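Local atomic coordinates of ferric uptake regulation protein (Helicobacter pylori, PDB entry 2XIG), a protein that probably represses genes as a dimeric metal-dependent regulator, using ferrous iron as cofactor to bind the operators of its targets. Residues 44-52 with 61-69. The protein carries 2 engineered substitutions. Residues are numbered along the deposited sequence; the frame is centred on the assembly and turned at random.
Sequences SPEEITHSI and ISSVYRILN
V64 pushes both methyls into a hole formed by P45, I48, T49 and I52, a knob-into-hole contact between helices 45-52 and 61-73, the helix-turn-helix pair of the winged-helix DNA-binding domain. The axes of segments 45-52 and 61-69 pass 9.6 Å apart at 115°. CG1 of V64 lies 4.0 Å from CG2 of I48, while CG2 of V64 turns to CD1 of I52. One turn further on, L68 and I48 meet tip to tip through CD2 and CD1, and the other L68 methyl, CD1, packs on the P45 ring. P45 also meets Y65 at a slant, its CB 3.5 Å from Y65 CE2. I61 carries CG1 opposite its backbone N (chi1 -168°), which brings CD1 up to CG of E46. Helix 27-38 backs this layer, where I48 touches L36 and I52 touches V32. S44 and E47 close a capping box at the start of helix 45-52, E47 N donating to S44 OG and S44 N to E47 OE1. T49 OG1, set against the apolar I61 and V64, lies 3.4 Å from I61 CG1 and donates to P45 O at 2.8 Å, from the face of that carbonyl opposite T49 N.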
loop_
_atom_site.group_PDB
_atom_site.type_symbol
_atom_site.label_atom_id
_atom_site.label_comp_id
_atom_site.label_asym_id
_atom_site.label_seq_id
_atom_site.Cartn_x
_atom_site.Cartn_y
_atom_site.Cartn_z
ATOM N N SER C 44 11.638 -4.984 16.795
ATOM C CA SER C 44 10.194 -4.843 16.892
ATOM C C SER C 44 9.735 -5.232 18.290
ATOM O O SER C 44 10.426 -5.961 18.996
ATOM C CB SER C 44 9.504 -5.743 15.856
ATOM O OG SER C 44 9.730 -7.101 16.177
ATOM N N PRO C 45 8.555 -4.751 18.701
ATOM C CA PRO C 45 7.995 -5.187 19.981
ATOM C C PRO C 45 7.912 -6.715 20.095
ATOM O O PRO C 45 8.170 -7.250 21.171
ATOM C CB PRO C 45 6.599 -4.565 19.975
ATOM C CG PRO C 45 6.743 -3.355 19.112
ATOM C CD PRO C 45 7.693 -3.766 18.023
ATOM N N GLU C 46 7.562 -7.401 19.007
ATOM C CA GLU C 46 7.516 -8.861 19.018
ATOM C C GLU C 46 8.872 -9.467 19.370
ATOM O O GLU C 46 8.958 -10.364 20.198
ATOM C CB GLU C 46 7.030 -9.399 17.661
ATOM C CG GLU C 46 5.555 -9.130 17.376
ATOM C CD GLU C 46 5.178 -9.326 15.907
ATOM O OE1 GLU C 46 5.585 -8.494 15.069
ATOM O OE2 GLU C 46 4.460 -10.301 15.589
ATOM N N GLU C 47 9.934 -8.978 18.737
ATOM C CA GLU C 47 11.273 -9.505 18.992
ATOM C C GLU C 47 11.733 -9.234 20.419
ATOM O O GLU C 47 12.377 -10.068 21.055
ATOM C CB GLU C 47 12.276 -8.880 18.030
ATOM C CG GLU C 47 12.048 -9.209 16.585
ATOM C CD GLU C 47 13.098 -8.573 15.709
ATOM O OE1 GLU C 47 13.147 -7.323 15.642
ATOM O OE2 GLU C 47 13.873 -9.329 15.087
ATOM N N ILE C 48 11.422 -8.044 20.916
ATOM C CA ILE C 48 11.743 -7.706 22.294
ATOM C C ILE C 48 11.020 -8.652 23.247
ATOM O O ILE C 48 11.587 -9.103 24.244
ATOM C CB ILE C 48 11.394 -6.231 22.597
ATOM C CG1 ILE C 48 12.315 -5.306 21.800
ATOM C CG2 ILE C 48 11.495 -5.933 24.087
ATOM C CD1 ILE C 48 11.783 -3.880 21.652
ATOM N N THR C 49 9.769 -8.970 22.921
ATOM C CA THR C 49 8.977 -9.870 23.750
ATOM C C THR C 49 9.604 -11.260 23.736
ATOM O O THR C 49 9.734 -11.893 24.783
ATOM C CB THR C 49 7.513 -9.938 23.265
ATOM O OG1 THR C 49 6.943 -8.623 23.299
ATOM C CG2 THR C 49 6.677 -10.874 24.142
ATOM N N HIS C 50 9.995 -11.720 22.548
ATOM C CA HIS C 50 10.672 -13.009 22.405
ATOM C C HIS C 50 11.834 -13.092 23.396
ATOM O O HIS C 50 11.973 -14.069 24.124
ATOM C CB HIS C 50 11.214 -13.203 20.976
ATOM C CG HIS C 50 10.210 -13.735 19.990
ATOM N ND1 HIS C 50 9.561 -14.941 20.157
ATOM C CD2 HIS C 50 9.780 -13.241 18.802
ATOM C CE1 HIS C 50 8.760 -15.157 19.126
ATOM N NE2 HIS C 50 8.872 -14.140 18.291
ATOM N N SER C 51 12.684 -12.065 23.402
ATOM C CA SER C 51 13.861 -12.058 24.272
ATOM C C SER C 51 13.497 -12.109 25.761
ATOM O O SER C 51 14.073 -12.879 26.537
ATOM C CB SER C 51 14.720 -10.824 23.989
ATOM O OG SER C 51 15.055 -10.755 22.617
ATOM N N ILE C 52 12.535 -11.279 26.151
ATOM C CA ILE C 52 12.084 -11.218 27.540
ATOM C C ILE C 52 11.474 -12.545 28.007
ATOM O O ILE C 52 11.657 -12.959 29.153
ATOM C CB ILE C 52 11.077 -10.070 27.739
ATOM C CG1 ILE C 52 11.799 -8.726 27.657
ATOM C CG2 ILE C 52 10.349 -10.217 29.070
ATOM C CD1 ILE C 52 10.877 -7.552 27.748
ATOM N N ILE C 61 2.611 -9.422 25.485
ATOM C CA ILE C 61 3.120 -8.392 24.582
ATOM C C ILE C 61 2.475 -7.041 24.887
ATOM O O ILE C 61 3.090 -5.992 24.658
ATOM C CB ILE C 61 2.975 -8.785 23.080
ATOM C CG1 ILE C 61 3.781 -7.830 22.191
ATOM C CG2 ILE C 61 1.507 -8.837 22.648
ATOM C CD1 ILE C 61 4.041 -8.373 20.781
ATOM N N SER C 62 1.258 -7.056 25.431
ATOM C CA SER C 62 0.634 -5.801 25.876
ATOM C C SER C 62 1.474 -5.091 26.933
ATOM O O SER C 62 1.534 -3.859 26.965
ATOM C CB SER C 62 -0.781 -6.035 26.414
ATOM O OG SER C 62 -0.767 -6.931 27.507
ATOM N N SER C 63 2.128 -5.858 27.798
ATOM C CA SER C 63 2.952 -5.238 28.836
ATOM C C SER C 63 4.192 -4.598 28.215
ATOM O O SER C 63 4.632 -3.526 28.645
ATOM C CB SER C 63 3.302 -6.225 29.962
ATOM O OG SER C 63 4.273 -7.175 29.558
ATOM N N VAL C 64 4.732 -5.237 27.178
ATOM C CA VAL C 64 5.895 -4.695 26.481
ATOM C C VAL C 64 5.572 -3.397 25.745
ATOM O O VAL C 64 6.348 -2.439 25.804
ATOM C CB VAL C 64 6.549 -5.732 25.551
ATOM C CG1 VAL C 64 7.626 -5.069 24.697
ATOM C CG2 VAL C 64 7.141 -6.869 26.387
ATOM N N TYR C 65 4.419 -3.350 25.083
ATOM C CA TYR C 65 3.981 -2.121 24.427
ATOM C C TYR C 65 3.871 -0.976 25.419
ATOM O O TYR C 65 4.360 0.121 25.154
ATOM C CB TYR C 65 2.638 -2.304 23.699
ATOM C CG TYR C 65 2.798 -2.685 22.245
ATOM C CD1 TYR C 65 2.751 -1.724 21.245
ATOM C CD2 TYR C 65 3.032 -4.005 21.878
ATOM C CE1 TYR C 65 2.914 -2.075 19.907
ATOM C CE2 TYR C 65 3.200 -4.359 20.559
ATOM C CZ TYR C 65 3.137 -3.397 19.579
ATOM O OH TYR C 65 3.296 -3.766 18.267
ATOM N N ARG C 66 3.216 -1.232 26.548
ATOM C CA ARG C 66 3.065 -0.217 27.583
ATOM C C ARG C 66 4.429 0.325 28.037
ATOM O O ARG C 66 4.624 1.535 28.142
ATOM C CB ARG C 66 2.300 -0.786 28.776
ATOM C CG ARG C 66 2.114 0.194 29.915
ATOM C CD ARG C 66 1.310 -0.432 31.060
ATOM N NE ARG C 66 0.163 -1.155 30.526
ATOM C CZ ARG C 66 -0.033 -2.464 30.650
ATOM N NH1 ARG C 66 0.821 -3.213 31.333
ATOM N NH2 ARG C 66 -1.102 -3.018 30.105
ATOM N N ILE C 67 5.360 -0.585 28.304
ATOM C CA ILE C 67 6.732 -0.218 28.644
ATOM C C ILE C 67 7.403 0.610 27.544
ATOM O O ILE C 67 8.042 1.633 27.830
ATOM C CB ILE C 67 7.580 -1.475 28.944
ATOM C CG1 ILE C 67 7.186 -2.073 30.298
ATOM C CG2 ILE C 67 9.075 -1.146 28.891
ATOM C CD1 ILE C 67 7.823 -3.412 30.578
ATOM N N LEU C 68 7.266 0.162 26.293
ATOM C CA LEU C 68 7.865 0.851 25.158
ATOM C C LEU C 68 7.320 2.269 25.026
ATOM O O LEU C 68 8.070 3.208 24.756
ATOM C CB LEU C 68 7.632 0.069 23.855
ATOM C CG LEU C 68 8.464 -1.209 23.709
ATOM C CD1 LEU C 68 8.056 -2.017 22.477
ATOM C CD2 LEU C 68 9.951 -0.892 23.656
ATOM N N ASN C 69 6.018 2.424 25.221
ATOM C CA ASN C 69 5.407 3.750 25.134
ATOM C C ASN C 69 5.963 4.720 26.177
ATOM O O ASN C 69 6.227 5.879 25.874
ATOM C CB ASN C 69 3.885 3.660 25.237
ATOM C CG ASN C 69 3.251 3.045 23.993
ATOM O OD1 ASN C 69 3.743 3.228 22.880
ATOM N ND2 ASN C 69 2.156 2.316 24.180
#